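Local atomic coordinates of uncharacterized protein (Listeria monocytogenes, PDB entry 3MAB), a protein that is of unknown function but belongs to the TfoX C-terminal domain family of the helix-hairpin-helix clan and folds as a small all-helical domain. Residues B[29-34]-B[59-64]; B[53-58]-B[79-84]; B[14-19]-B[41-46]. The protein carries 2 engineered substitutions. One frame throughout, in Å; residues are numbered along the deposited sequence. Where two conformers were deposited one is given.

Overall arrangement
The three contacts illustrate how small apolar contacts join the helices of an all-helical domain. Contact 1 and contact 2 share helix 52-63 and lie on opposite sides of the chain's centre, their own centres about 14 Å apart; they meet where Leu-31 CD1 packs 4.1 Å from Leu-58 CD2. Contact 1 and contact 3 share helix 28-46, and their centres are also about 14 Å apart. Contacts 2 and 3, about 13 Å between centres, are the most intimately joined, through Phe-81 against Leu-41, Leu-16 against Ala-57 and Glu-54, and Leu-58 against Ile-43. Together they connect all four helices.

Contact 1 (B[29-34]-B[59-64]). Engineered in segment 29-34: Val-29 (natural residue Gly).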
ATOM      1  N   VAL B  29      -1.841  -2.348  12.960  1.00 16.68           N
ATOM      2  CA  VAL B  29      -2.571  -1.432  13.899  1.00 18.14           C
ATOM      3  C   VAL B  29      -1.569  -0.560  14.650  1.00 16.27           C
ATOM      4  O   VAL B  29      -1.730   0.670  14.748  1.00 16.49           O
ATOM      5  CB  VAL B  29      -3.522  -2.213  14.898  1.00 19.93           C
ATOM      6  CG1 VAL B  29      -4.722  -2.888  14.175  1.00 21.73           C
ATOM      7  CG2 VAL B  29      -2.788  -3.175  15.679  1.00 24.42           C
ATOM      8  N   GLU B  30      -0.471  -1.191  15.076  1.00 15.07           N
ATOM      9  CA  GLU B  30       0.575  -0.434  15.756  1.00 14.52           C
ATOM     10  C   GLU B  30       1.245   0.622  14.849  1.00 13.33           C
ATOM     11  O   GLU B  30       1.513   1.757  15.281  1.00 13.41           O
ATOM     12  CB  GLU B  30       1.619  -1.380  16.337  1.00 15.55           C
ATOM     13  CG  GLU B  30       1.144  -2.143  17.597  1.00 18.69           C
ATOM     14  CD  GLU B  30       2.082  -3.181  18.096  1.00 22.77           C
ATOM     15  OE1 GLU B  30       3.337  -3.071  17.952  1.00 24.41           O
ATOM     16  OE2 GLU B  30       1.545  -4.154  18.684  1.00 30.50           O
ATOM     17  N   LEU B  31       1.443   0.280  13.592  1.00 10.41           N
ATOM     18  CA  LEU B  31       1.951   1.242  12.629  1.00 10.04           C
ATOM     19  C   LEU B  31       1.010   2.396  12.400  1.00 11.16           C
ATOM     20  O   LEU B  31       1.449   3.549  12.397  1.00 12.51           O
ATOM     21  CB  LEU B  31       2.354   0.601  11.305  1.00  9.88           C
ATOM     22  CG  LEU B  31       2.818   1.494  10.168  1.00 11.06           C
ATOM     23  CD1 LEU B  31       4.049   2.230  10.508  1.00 11.05           C
ATOM     24  CD2 LEU B  31       3.044   0.674   8.911  1.00 12.43           C
ATOM     25  N   LYS B  32      -0.282   2.114  12.194  1.00 12.30           N
ATOM     26  CA  LYS B  32      -1.234   3.188  11.984  1.00 14.60           C
ATOM     27  C   LYS B  32      -1.246   4.088  13.213  1.00 15.34           C
ATOM     28  O   LYS B  32      -1.311   5.329  13.045  1.00 18.11           O
ATOM     29  CB  LYS B  32      -2.626   2.626  11.724  1.00 17.16           C
ATOM     30  CG  LYS B  32      -3.679   3.744  11.429  1.00 19.51           C
ATOM     31  CD  LYS B  32      -5.015   3.188  11.128  1.00 22.89           C
ATOM     32  CE  LYS B  32      -6.032   4.341  11.011  1.00 25.70           C
ATOM     33  NZ  LYS B  32      -6.306   4.967  12.368  1.00 25.85           N
ATOM     34  N   ASP B  33      -1.252   3.476  14.391  1.00 15.25           N
ATOM     35  CA  ASP B  33      -1.394   4.203  15.682  1.00 17.61           C
ATOM     36  C   ASP B  33      -0.253   5.212  15.825  1.00 17.46           C
ATOM     37  O   ASP B  33      -0.427   6.321  16.385  1.00 19.75           O
ATOM     38  CB  ASP B  33      -1.302   3.276  16.922  1.00 19.03           C
ATOM     39  CG  ASP B  33      -2.531   2.406  17.224  1.00 26.69           C
ATOM     40  OD1 ASP B  33      -2.371   1.435  18.016  1.00 34.12           O
ATOM     41  OD2 ASP B  33      -3.605   2.699  16.768  1.00 25.21           O
ATOM     42  N   VAL B  34       0.958   4.853  15.440  1.00 14.57           N
ATOM     43  CA  VAL B  34       2.069   5.798  15.589  1.00 14.90           C
ATOM     44  C   VAL B  34       2.305   6.680  14.370  1.00 13.31           C
ATOM     45  O   VAL B  34       2.811   7.805  14.503  1.00 14.62           O
ATOM     46  CB  VAL B  34       3.374   5.133  15.984  1.00 16.56           C
ATOM     47  CG1 VAL B  34       3.214   4.338  17.294  1.00 19.14           C
ATOM     48  CG2 VAL B  34       3.939   4.268  14.924  1.00 13.96           C
ATOM     49  N   GLU B  59       4.349   5.742   4.905  1.00  8.48           N
ATOM     50  CA  GLU B  59       3.128   6.540   4.764  1.00  9.00           C
ATOM     51  C   GLU B  59       2.156   5.875   3.839  1.00 10.11           C
ATOM     52  O   GLU B  59       0.951   5.850   4.101  1.00 10.33           O
ATOM     53  CB  GLU B  59       3.434   7.964   4.269  1.00  9.78           C
ATOM     54  CG  GLU B  59       2.255   8.877   4.110  1.00 10.99           C
ATOM     55  CD  GLU B  59       1.512   9.175   5.393  1.00 13.34           C
ATOM     56  OE1 GLU B  59       2.144   9.119   6.463  1.00 15.81           O
ATOM     57  OE2 GLU B  59       0.313   9.542   5.356  1.00 14.68           O
ATOM     58  N   GLY B  60       2.652   5.302   2.739  1.00  9.85           N
ATOM     59  CA  GLY B  60       1.796   4.570   1.834  1.00 11.18           C
ATOM     60  C   GLY B  60       1.161   3.375   2.571  1.00 11.15           C
ATOM     61  O   GLY B  60      -0.030   3.122   2.431  1.00 13.82           O
ATOM     62  N   ALA B  61       1.921   2.685   3.382  1.00 11.03           N
ATOM     63  CA  ALA B  61       1.349   1.574   4.174  1.00 11.45           C
ATOM     64  C   ALA B  61       0.204   2.039   5.074  1.00 12.47           C
ATOM     65  O   ALA B  61      -0.870   1.410   5.111  1.00 15.97           O
ATOM     66  CB  ALA B  61       2.449   0.868   4.981  1.00 11.89           C
ATOM     67  N   VAL B  62       0.427   3.139   5.778  1.00 12.84           N
ATOM     68  CA  VAL B  62      -0.576   3.737   6.656  1.00 14.69           C
ATOM     69  C   VAL B  62      -1.847   4.091   5.899  1.00 16.39           C
ATOM     70  O   VAL B  62      -2.978   3.849   6.380  1.00 19.61           O
ATOM     71  CB  VAL B  62       0.007   4.960   7.407  1.00 15.18           C
ATOM     72  CG1 VAL B  62      -1.091   5.755   8.137  1.00 20.93           C
ATOM     73  CG2 VAL B  62       1.140   4.500   8.407  1.00 17.38           C
ATOM     74  N   GLN B  63      -1.679   4.629   4.697  1.00 14.45           N
ATOM     75  CA  GLN B  63      -2.804   5.036   3.858  1.00 15.54           C
ATOM     76  C   GLN B  63      -3.398   3.918   3.087  1.00 17.05           C
ATOM     77  O   GLN B  63      -4.426   4.103   2.422  1.00 19.85           O
ATOM     78  CB  GLN B  63      -2.384   6.172   2.903  1.00 13.83           C
ATOM     79  CG  GLN B  63      -2.137   7.427   3.638  1.00 14.77           C
ATOM     80  CD  GLN B  63      -2.069   8.627   2.723  1.00 15.27           C
ATOM     81  OE1 GLN B  63      -2.765   8.639   1.685  1.00 17.28           O
ATOM     82  NE2 GLN B  63      -1.282   9.632   3.074  1.00 14.70           N
ATOM     83  N   GLY B  64      -2.789   2.733   3.107  1.00 15.69           N
ATOM     84  CA  GLY B  64      -3.272   1.633   2.303  1.00 16.88           C
ATOM     85  C   GLY B  64      -3.091   1.728   0.793  1.00 17.55           C
ATOM     86  O   GLY B  64      -3.875   1.164   0.005  1.00 20.70           O
TER
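Ala-61 and Val-62 receive Leu-31 at the crossing of helices 28-46 and 52-63, a contact made without any hydrogen bond between the two segments. The short axes pass 9.5 Å apart with a crossing angle of -107°, steep enough to confine the touching surface to one place.

Along 59-64, Glu-59 comes first; it does not touch 29-34, and its carboxylate is engaged within its own helix and with helix 28-46. Glu-59 OE2 uses its anti lone pair to accept from Gln-63 NE2 at 2.8 Å, with the donor's amide plane aimed almost exactly at it, while OE1 bonds to Ser-36 OG. Ala-61 is the first to touch: its CB lies 4.0 Å from Leu-31 CD2. Val-62 follows and gives up the most surface. Its CG2 stands beside the backbone N, CG1 taking the position anti to it (chi1 170°), and Val-62 CG2 meets Leu-31 CG at 3.9 Å. The same methyl lies near the backbone of Lys-32, whose CA is 5.4 Å from Val-62 CA; the lysine's long chain then leads away. Gly-64, just past the helix, has positive phi and belongs to a Schellman motif.

Leu-31 and Ala-61 are buried, and both also touch Ile-12 in the loop before helix 14-22. On another side, Glu-59 and Gln-63 turn to Lys-74 of helix 72-85, so helix 52-63 runs between helix 28-46 and helix 72-85.

Contact 2 (B[53-58]-B[79-84])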
ATOM      1  N   SER B  53      12.947   6.675   0.733  1.00 19.44           N
ATOM      2  CA  SER B  53      12.250   5.486   0.293  1.00 20.18           C
ATOM      3  C   SER B  53      11.463   4.808   1.373  1.00 16.62           C
ATOM      4  O   SER B  53      10.270   4.513   1.167  1.00 16.38           O
ATOM      5  CB  SER B  53      13.245   4.490  -0.315  1.00 21.21           C
ATOM      6  OG  SER B  53      14.002   5.176  -1.289  1.00 29.70           O
ATOM      7  N   GLU B  54      12.077   4.581   2.520  1.00 14.77           N
ATOM      8  CA  GLU B  54      11.406   3.925   3.623  1.00 13.21           C
ATOM      9  C   GLU B  54      10.256   4.821   4.186  1.00 10.80           C
ATOM     10  O   GLU B  54       9.181   4.337   4.559  1.00 10.89           O
ATOM     11  CB  GLU B  54      12.357   3.588   4.770  1.00 14.27           C
ATOM     12  CG  GLU B  54      13.164   2.365   4.632  1.00 18.80           C
ATOM     13  CD  GLU B  54      14.496   2.588   3.997  1.00 23.47           C
ATOM     14  OE1 GLU B  54      15.279   1.635   4.046  1.00 30.57           O
ATOM     15  OE2 GLU B  54      14.772   3.677   3.469  1.00 25.03           O
ATOM     16  N   LEU B  55      10.466   6.138   4.263  1.00  9.78           N
ATOM     17  CA  LEU B  55       9.414   7.039   4.744  1.00  8.10           C
ATOM     18  C   LEU B  55       8.190   7.059   3.868  1.00  9.87           C
ATOM     19  O   LEU B  55       7.069   6.967   4.330  1.00  9.90           O
ATOM     20  CB  LEU B  55      10.004   8.454   4.900  1.00  8.90           C
ATOM     21  CG  LEU B  55       9.103   9.536   5.451  1.00  9.26           C
ATOM     22  CD1 LEU B  55       8.466   9.141   6.802  1.00  9.72           C
ATOM     23  CD2 LEU B  55       9.855  10.816   5.581  1.00 11.62           C
ATOM     24  N   TYR B  56       8.392   7.183   2.568  1.00  9.47           N
ATOM     25  CA  TYR B  56       7.297   7.038   1.631  1.00 10.24           C
ATOM     26  C   TYR B  56       6.595   5.705   1.780  1.00  9.51           C
ATOM     27  O   TYR B  56       5.341   5.662   1.744  1.00 10.22           O
ATOM     28  CB  TYR B  56       7.802   7.203   0.192  1.00 12.70           C
ATOM     29  CG  TYR B  56       8.053   8.608  -0.345  1.00 15.80           C
ATOM     30  CD1 TYR B  56       7.600   9.737   0.290  1.00 19.44           C
ATOM     31  CD2 TYR B  56       8.683   8.760  -1.561  1.00 21.37           C
ATOM     32  CE1 TYR B  56       7.858  11.030  -0.226  1.00 21.15           C
ATOM     33  CE2 TYR B  56       8.937  10.071  -2.069  1.00 20.09           C
ATOM     34  CZ  TYR B  56       8.491  11.143  -1.391  1.00 19.12           C
ATOM     35  OH  TYR B  56       8.738  12.372  -1.962  1.00 21.44           O
ATOM     36  N   ALA B  57       7.351   4.609   1.904  1.00  9.49           N
ATOM     37  CA  ALA B  57       6.761   3.281   2.064  1.00 10.32           C
ATOM     38  C   ALA B  57       5.864   3.188   3.264  1.00  9.13           C
ATOM     39  O   ALA B  57       4.759   2.654   3.204  1.00 10.20           O
ATOM     40  CB  ALA B  57       7.866   2.208   2.155  1.00 11.88           C
ATOM     41  N   LEU B  58       6.311   3.762   4.368  1.00  9.23           N
ATOM     42  CA  LEU B  58       5.591   3.732   5.608  1.00  8.68           C
ATOM     43  C   LEU B  58       4.299   4.545   5.515  1.00  7.91           C
ATOM     44  O   LEU B  58       3.246   4.107   5.976  1.00  9.91           O
ATOM     45  CB  LEU B  58       6.441   4.233   6.771  1.00  8.68           C
ATOM     46  CG  LEU B  58       7.568   3.322   7.141  1.00  8.09           C
ATOM     47  CD1 LEU B  58       8.492   4.021   8.120  1.00 10.26           C
ATOM     48  CD2 LEU B  58       7.111   2.044   7.796  1.00 10.99           C
ATOM     49  N   LYS B  79       9.146  14.894   2.564  1.00 10.61           N
ATOM     50  CA  LYS B  79      10.485  15.361   2.147  1.00 11.91           C
ATOM     51  C   LYS B  79      10.998  16.468   3.053  1.00 11.62           C
ATOM     52  O   LYS B  79      12.197  16.461   3.435  1.00 12.00           O
ATOM     53  CB  LYS B  79      10.447  15.854   0.709  1.00 13.53           C
ATOM     54  CG  LYS B  79      11.789  16.200   0.223  1.00 21.71           C
ATOM     55  CD  LYS B  79      11.822  16.603  -1.253  1.00 27.88           C
ATOM     56  CE  LYS B  79      11.879  15.400  -2.186  1.00 29.97           C
ATOM     57  NZ  LYS B  79      12.476  15.741  -3.520  1.00 34.89           N
ATOM     58  N   LYS B  80      10.147  17.394   3.431  1.00 11.56           N
ATOM     59  CA  LYS B  80      10.582  18.475   4.327  1.00 14.23           C
ATOM     60  C   LYS B  80      11.042  17.870   5.650  1.00 13.34           C
ATOM     61  O   LYS B  80      12.036  18.301   6.213  1.00 12.99           O
ATOM     62  CB  LYS B  80       9.468  19.468   4.548  1.00 15.34           C
ATOM     63  CG  LYS B  80       9.156  20.298   3.388  1.00 22.02           C
ATOM     64  CD  LYS B  80      10.366  20.836   2.601  1.00 28.55           C
ATOM     65  CE  LYS B  80      10.071  20.813   1.073  1.00 31.99           C
ATOM     66  NZ  LYS B  80       9.697  19.442   0.553  1.00 28.85           N
ATOM     67  N   PHE B  81      10.312  16.933   6.191  1.00 11.08           N
ATOM     68  CA  PHE B  81      10.639  16.249   7.460  1.00 10.61           C
ATOM     69  C   PHE B  81      11.967  15.535   7.319  1.00  9.72           C
ATOM     70  O   PHE B  81      12.888  15.740   8.115  1.00 10.13           O
ATOM     71  CB  PHE B  81       9.502  15.334   7.850  1.00 10.57           C
ATOM     72  CG  PHE B  81       9.820  14.381   8.958  1.00 13.31           C
ATOM     73  CD1 PHE B  81      10.049  14.820  10.265  1.00 18.17           C
ATOM     74  CD2 PHE B  81       9.926  13.062   8.692  1.00 16.48           C
ATOM     75  CE1 PHE B  81      10.325  13.918  11.265  1.00 16.87           C
ATOM     76  CE2 PHE B  81      10.210  12.152   9.700  1.00 19.92           C
ATOM     77  CZ  PHE B  81      10.391  12.602  10.970  1.00 17.94           C
ATOM     78  N   HIS B  82      12.151  14.775   6.273  1.00  9.62           N
ATOM     79  CA  HIS B  82      13.341  14.021   6.116  1.00 10.35           C
ATOM     80  C   HIS B  82      14.553  14.932   5.948  1.00 11.09           C
ATOM     81  O   HIS B  82      15.607  14.689   6.531  1.00 11.54           O
ATOM     82  CB  HIS B  82      13.233  13.080   4.927  1.00 10.54           C
ATOM     83  CG  HIS B  82      14.406  12.188   4.798  1.00 11.54           C
ATOM     84  ND1 HIS B  82      15.374  12.390   3.839  1.00 15.61           N
ATOM     85  CD2 HIS B  82      14.805  11.115   5.513  1.00 17.35           C
ATOM     86  CE1 HIS B  82      16.319  11.464   3.969  1.00 15.30           C
ATOM     87  NE2 HIS B  82      16.013  10.699   4.994  1.00 15.20           N
ATOM     88  N   GLN B  83      14.410  15.969   5.158  1.00 10.55           N
ATOM     89  CA  GLN B  83      15.495  16.925   4.959  1.00 11.16           C
ATOM     90  C   GLN B  83      15.881  17.509   6.296  1.00 10.00           C
ATOM     91  O   GLN B  83      17.085  17.653   6.586  1.00 11.86           O
ATOM     92  CB  GLN B  83      15.105  18.034   3.996  1.00 12.39           C
ATOM     93  CG  GLN B  83      15.077  17.600   2.555  1.00 15.65           C
ATOM     94  CD  GLN B  83      14.380  18.609   1.623  1.00 23.93           C
ATOM     95  OE1 GLN B  83      13.853  19.633   2.063  1.00 28.85           O
ATOM     96  NE2 GLN B  83      14.398  18.323   0.316  1.00 31.41           N
ATOM     97  N   SER B  84      14.924  17.888   7.129  1.00 10.92           N
ATOM     98  CA  SER B  84      15.213  18.491   8.451  1.00 11.21           C
ATOM     99  C   SER B  84      15.972  17.505   9.313  1.00 12.57           C
ATOM    100  O   SER B  84      16.885  17.907  10.046  1.00 12.61           O
ATOM    101  CB  SER B  84      13.909  18.919   9.122  1.00 13.01           C
ATOM    102  OG  SER B  84      13.209  19.813   8.273  1.00 16.02           O
TER
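Leu-55 provides the apolar part of this contact through a single methyl. With CG anti to the backbone N (chi1 -177°), the side chain extends toward helix 72-85, and Leu-55 CD2 comes to the edge of the phenyl ring, in its plane, 3.8 Å from Phe-81 CD2. The methyl therefore meets the rim of the phenyl group and not its face. Leu-55 CD2 also lies 4.1 Å from His-82 CB, the leucine and histidine side chains running by one another with their ends pointing opposite ways, so what the histidine offers here is its aliphatic root.

A looser approach lies nearer the surface, where Tyr-56 OH stands 4.4 Å from Lys-79 CE: the phenol oxygen faces a methylene of the lysine.

No hydrogen bond joins the two segments; within 79-84, Ser-84 OG donates to Lys-80 O at 2.8 Å, and Ser-84 N reaches the same oxygen from the opposite face of the carbonyl plane, giving it two donors.

Phe-40 and Leu-78 add to the surroundings of Leu-55, and Phe-81 continues onto Lys-37 and Leu-41. The segment axes run 10.7 Å apart at 142°, a roughly antiparallel helix pair within the all-helical TfoX C-terminal domain.

Contact 3 (B[14-19]-B[41-46]); sequences KVLEQD and LRIWEN
Ile-43 reaches from helix 28-46 to Leu-16 and Asp-19 of helix 14-22, and its two branches divide the work. Its CB directs the side chain toward the other helix, with Ile-43 CA 6.2 Å from Asp-19 CA. On the shorter branch, Ile-43 CG2 rests on the backbone carbonyl of Asp-19, 3.6 Å from Asp-19 O and 4.1 Å from Asp-19 CB. The longer branch starts at CG1, which sits between the backbone N and the carbonyl carbon (chi1 61°), and extends to the terminal methyl. Ile-43 CD1 touches Leu-16 CD1 at 3.6 Å, the two side chains crossing at about a right angle.

Beyond the isoleucine, a water takes over. It donates to Asp-19 O at 2.8 Å and accepts from Asn-46 ND2 at 2.9 Å, joining the two segments, which share no direct hydrogen bond. Helix 52-63 covers another part of Leu-16, and Arg-42, beside Ile-43 in sequence, bonds to Ala-23 O and forms a salt bridge with Glu-38.

The chemistry is thus mixed: the two methyls of Ile-43 carry the direct touch, one against a methyl of Leu-16, the other against the carbonyl of Asp-19, while Asp-19 O, close to a methyl that cannot donate a conventional hydrogen bond, obtains one from the bridging water.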
ATOM      1  N   LYS B  14      10.189  -7.498   3.423  1.00 18.99           N
ATOM      2  CA  LYS B  14      10.427  -8.319   4.600  0.50 18.79           C
ATOM      3  C   LYS B  14      11.426  -7.608   5.522  1.00 17.85           C
ATOM      4  O   LYS B  14      11.272  -7.620   6.731  1.00 18.44           O
ATOM      5  CB  LYS B  14      10.863  -9.736   4.201  0.50 20.69           C
ATOM      6  CG  LYS B  14       9.757 -10.537   3.504  0.50 22.58           C
ATOM      7  CD  LYS B  14       9.438 -10.028   2.093  0.50 25.19           C
ATOM      8  CE  LYS B  14       8.847 -11.097   1.194  0.50 26.98           C
ATOM      9  NZ  LYS B  14       8.863 -10.669  -0.242  0.50 27.68           N
ATOM     10  N   VAL B  15      12.414  -6.952   4.972  1.00 17.01           N
ATOM     11  CA  VAL B  15      13.404  -6.284   5.752  1.00 17.90           C
ATOM     12  C   VAL B  15      12.869  -5.046   6.495  1.00 17.11           C
ATOM     13  O   VAL B  15      13.160  -4.781   7.675  1.00 17.60           O
ATOM     14  CB  VAL B  15      14.600  -6.007   4.834  1.00 20.52           C
ATOM     15  CG1 VAL B  15      15.549  -5.089   5.499  1.00 22.29           C
ATOM     16  CG2 VAL B  15      15.268  -7.377   4.383  1.00 21.60           C
ATOM     17  N   LEU B  16      12.053  -4.264   5.830  1.00 15.90           N
ATOM     18  CA  LEU B  16      11.386  -3.165   6.526  1.00 13.97           C
ATOM     19  C   LEU B  16      10.437  -3.679   7.639  1.00 12.13           C
ATOM     20  O   LEU B  16      10.365  -3.069   8.699  1.00 12.49           O
ATOM     21  CB  LEU B  16      10.629  -2.285   5.532  1.00 12.71           C
ATOM     22  CG  LEU B  16       9.906  -1.058   6.048  1.00 11.34           C
ATOM     23  CD1 LEU B  16      10.821  -0.151   6.935  1.00 15.20           C
ATOM     24  CD2 LEU B  16       9.315  -0.238   4.901  1.00 13.19           C
ATOM     25  N   GLU B  17       9.725  -4.793   7.394  1.00 11.86           N
ATOM     26  CA  GLU B  17       8.910  -5.419   8.436  1.00 11.44           C
ATOM     27  C   GLU B  17       9.844  -5.733   9.626  1.00 11.47           C
ATOM     28  O   GLU B  17       9.483  -5.474  10.744  1.00 10.01           O
ATOM     29  CB  GLU B  17       8.214  -6.700   7.940  1.00 13.88           C
ATOM     30  CG  GLU B  17       7.574  -7.560   9.091  1.00 13.82           C
ATOM     31  CD  GLU B  17       6.800  -8.740   8.585  1.00 23.36           C
ATOM     32  OE1 GLU B  17       7.423  -9.654   8.055  1.00 28.41           O
ATOM     33  OE2 GLU B  17       5.556  -8.698   8.636  1.00 28.78           O
ATOM     34  N   GLN B  18      11.009  -6.351   9.394  1.00 12.24           N
ATOM     35  CA  GLN B  18      11.931  -6.716  10.474  1.00 12.51           C
ATOM     36  C   GLN B  18      12.394  -5.459  11.193  1.00 11.68           C
ATOM     37  O   GLN B  18      12.501  -5.439  12.401  1.00 12.97           O
ATOM     38  CB  GLN B  18      13.127  -7.499   9.941  1.00 13.98           C
ATOM     39  CG  GLN B  18      12.763  -8.833   9.468  1.00 16.01           C
ATOM     40  CD  GLN B  18      13.851  -9.528   8.670  1.00 22.94           C
ATOM     41  OE1 GLN B  18      14.707  -8.890   8.002  1.00 25.41           O
ATOM     42  NE2 GLN B  18      13.811 -10.848   8.703  1.00 27.49           N
ATOM     43  N   ASP B  19      12.682  -4.405  10.444  1.00 12.66           N
ATOM     44  CA  ASP B  19      13.147  -3.134  11.084  1.00 15.10           C
ATOM     45  C   ASP B  19      12.054  -2.519  11.968  1.00 11.40           C
ATOM     46  O   ASP B  19      12.331  -2.063  13.076  1.00 13.52           O
ATOM     47  CB  ASP B  19      13.604  -2.110  10.027  1.00 16.86           C
ATOM     48  CG  ASP B  19      14.898  -2.547   9.322  1.00 24.51           C
ATOM     49  OD1 ASP B  19      15.661  -3.399   9.854  1.00 25.34           O
ATOM     50  OD2 ASP B  19      15.141  -1.996   8.217  1.00 32.14           O
ATOM     51  N   LEU B  41      11.262   7.539  12.527  1.00  9.29           N
ATOM     52  CA  LEU B  41      12.244   8.007  13.500  1.00 10.23           C
ATOM     53  C   LEU B  41      12.790   6.809  14.304  1.00 10.75           C
ATOM     54  O   LEU B  41      13.970   6.739  14.674  1.00 11.70           O
ATOM     55  CB  LEU B  41      11.653   9.055  14.438  1.00 11.23           C
ATOM     56  CG  LEU B  41      11.539  10.446  13.867  1.00 12.80           C
ATOM     57  CD1 LEU B  41      10.826  11.306  14.843  1.00 14.58           C
ATOM     58  CD2 LEU B  41      12.895  11.057  13.467  1.00 18.20           C
ATOM     59  N   ARG B  42      11.876   5.918  14.660  1.00  9.99           N
ATOM     60  CA  ARG B  42      12.261   4.752  15.459  1.00 11.59           C
ATOM     61  C   ARG B  42      13.258   3.844  14.703  1.00 12.15           C
ATOM     62  O   ARG B  42      14.160   3.322  15.322  1.00 14.92           O
ATOM     63  CB  ARG B  42      11.015   4.009  15.964  1.00 11.65           C
ATOM     64  CG  ARG B  42      10.397   4.828  17.034  1.00 14.17           C
ATOM     65  CD  ARG B  42       9.005   4.563  17.494  1.00 19.70           C
ATOM     66  NE  ARG B  42       8.904   3.281  18.130  1.00 22.45           N
ATOM     67  CZ  ARG B  42       7.816   2.801  18.739  1.00 22.77           C
ATOM     68  NH1 ARG B  42       6.734   3.524  18.912  1.00 21.16           N
ATOM     69  NH2 ARG B  42       7.828   1.554  19.196  1.00 21.92           N
ATOM     70  N   ILE B  43      13.036   3.636  13.420  1.00 10.66           N
ATOM     71  CA  ILE B  43      13.937   2.824  12.635  1.00 11.74           C
ATOM     72  C   ILE B  43      15.232   3.558  12.336  1.00 12.14           C
ATOM     73  O   ILE B  43      16.287   2.948  12.337  1.00 14.04           O
ATOM     74  CB  ILE B  43      13.284   2.192  11.375  1.00 11.91           C
ATOM     75  CG1 ILE B  43      12.743   3.163  10.353  1.00 15.87           C
ATOM     76  CG2 ILE B  43      12.107   1.310  11.814  1.00 14.29           C
ATOM     77  CD1 ILE B  43      12.260   2.423   8.978  1.00 17.44           C
ATOM     78  N   TRP B  44      15.124   4.867  12.123  1.00 11.57           N
ATOM     79  CA  TRP B  44      16.291   5.733  11.831  1.00 12.25           C
ATOM     80  C   TRP B  44      17.203   5.881  13.023  1.00 14.13           C
ATOM     81  O   TRP B  44      18.428   5.893  12.872  1.00 16.10           O
ATOM     82  CB  TRP B  44      15.750   7.046  11.356  1.00 12.34           C
ATOM     83  CG  TRP B  44      16.756   8.094  11.030  1.00 14.19           C
ATOM     84  CD1 TRP B  44      17.405   8.228   9.854  1.00 17.26           C
ATOM     85  CD2 TRP B  44      17.083   9.244  11.828  1.00 12.72           C
ATOM     86  NE1 TRP B  44      18.139   9.384   9.869  1.00 15.43           N
ATOM     87  CE2 TRP B  44      17.961  10.030  11.064  1.00 14.28           C
ATOM     88  CE3 TRP B  44      16.686   9.696  13.088  1.00 16.84           C
ATOM     89  CZ2 TRP B  44      18.495  11.195  11.531  1.00 15.46           C
ATOM     90  CZ3 TRP B  44      17.214  10.863  13.569  1.00 19.37           C
ATOM     91  CH2 TRP B  44      18.141  11.581  12.817  1.00 17.63           C
ATOM     92  N   GLU B  45      16.637   5.893  14.219  1.00 13.75           N
ATOM     93  CA  GLU B  45      17.411   5.888  15.435  1.00 17.14           C
ATOM     94  C   GLU B  45      18.305   4.611  15.497  1.00 18.69           C
ATOM     95  O   GLU B  45      19.433   4.669  15.969  1.00 21.16           O
ATOM     96  CB  GLU B  45      16.459   5.915  16.631  1.00 18.96           C
ATOM     97  CG  GLU B  45      17.164   5.725  17.970  1.00 23.37           C
ATOM     98  CD  GLU B  45      16.266   5.932  19.168  1.00 24.97           C
ATOM     99  OE1 GLU B  45      15.073   5.598  19.094  1.00 26.89           O
ATOM    100  OE2 GLU B  45      16.786   6.399  20.211  1.00 33.23           O
ATOM    101  N   ASN B  46      17.804   3.482  15.006  1.00 18.87           N
ATOM    102  CA  ASN B  46      18.507   2.179  15.030  1.00 21.56           C
ATOM    103  C   ASN B  46      19.460   2.035  13.855  1.00 21.67           C
ATOM    104  O   ASN B  46      20.413   1.288  13.943  1.00 24.24           O
ATOM    105  CB  ASN B  46      17.504   1.035  15.031  1.00 22.01           C
ATOM    106  CG  ASN B  46      16.802   0.866  16.373  1.00 22.59           C
ATOM    107  OD1 ASN B  46      17.277   1.387  17.394  1.00 27.32           O
ATOM    108  ND2 ASN B  46      15.677   0.110  16.385  1.00 25.23           N
TER
HETATM  109  O   HOH W   1      14.793  -0.957  13.789  1.00 17.29           O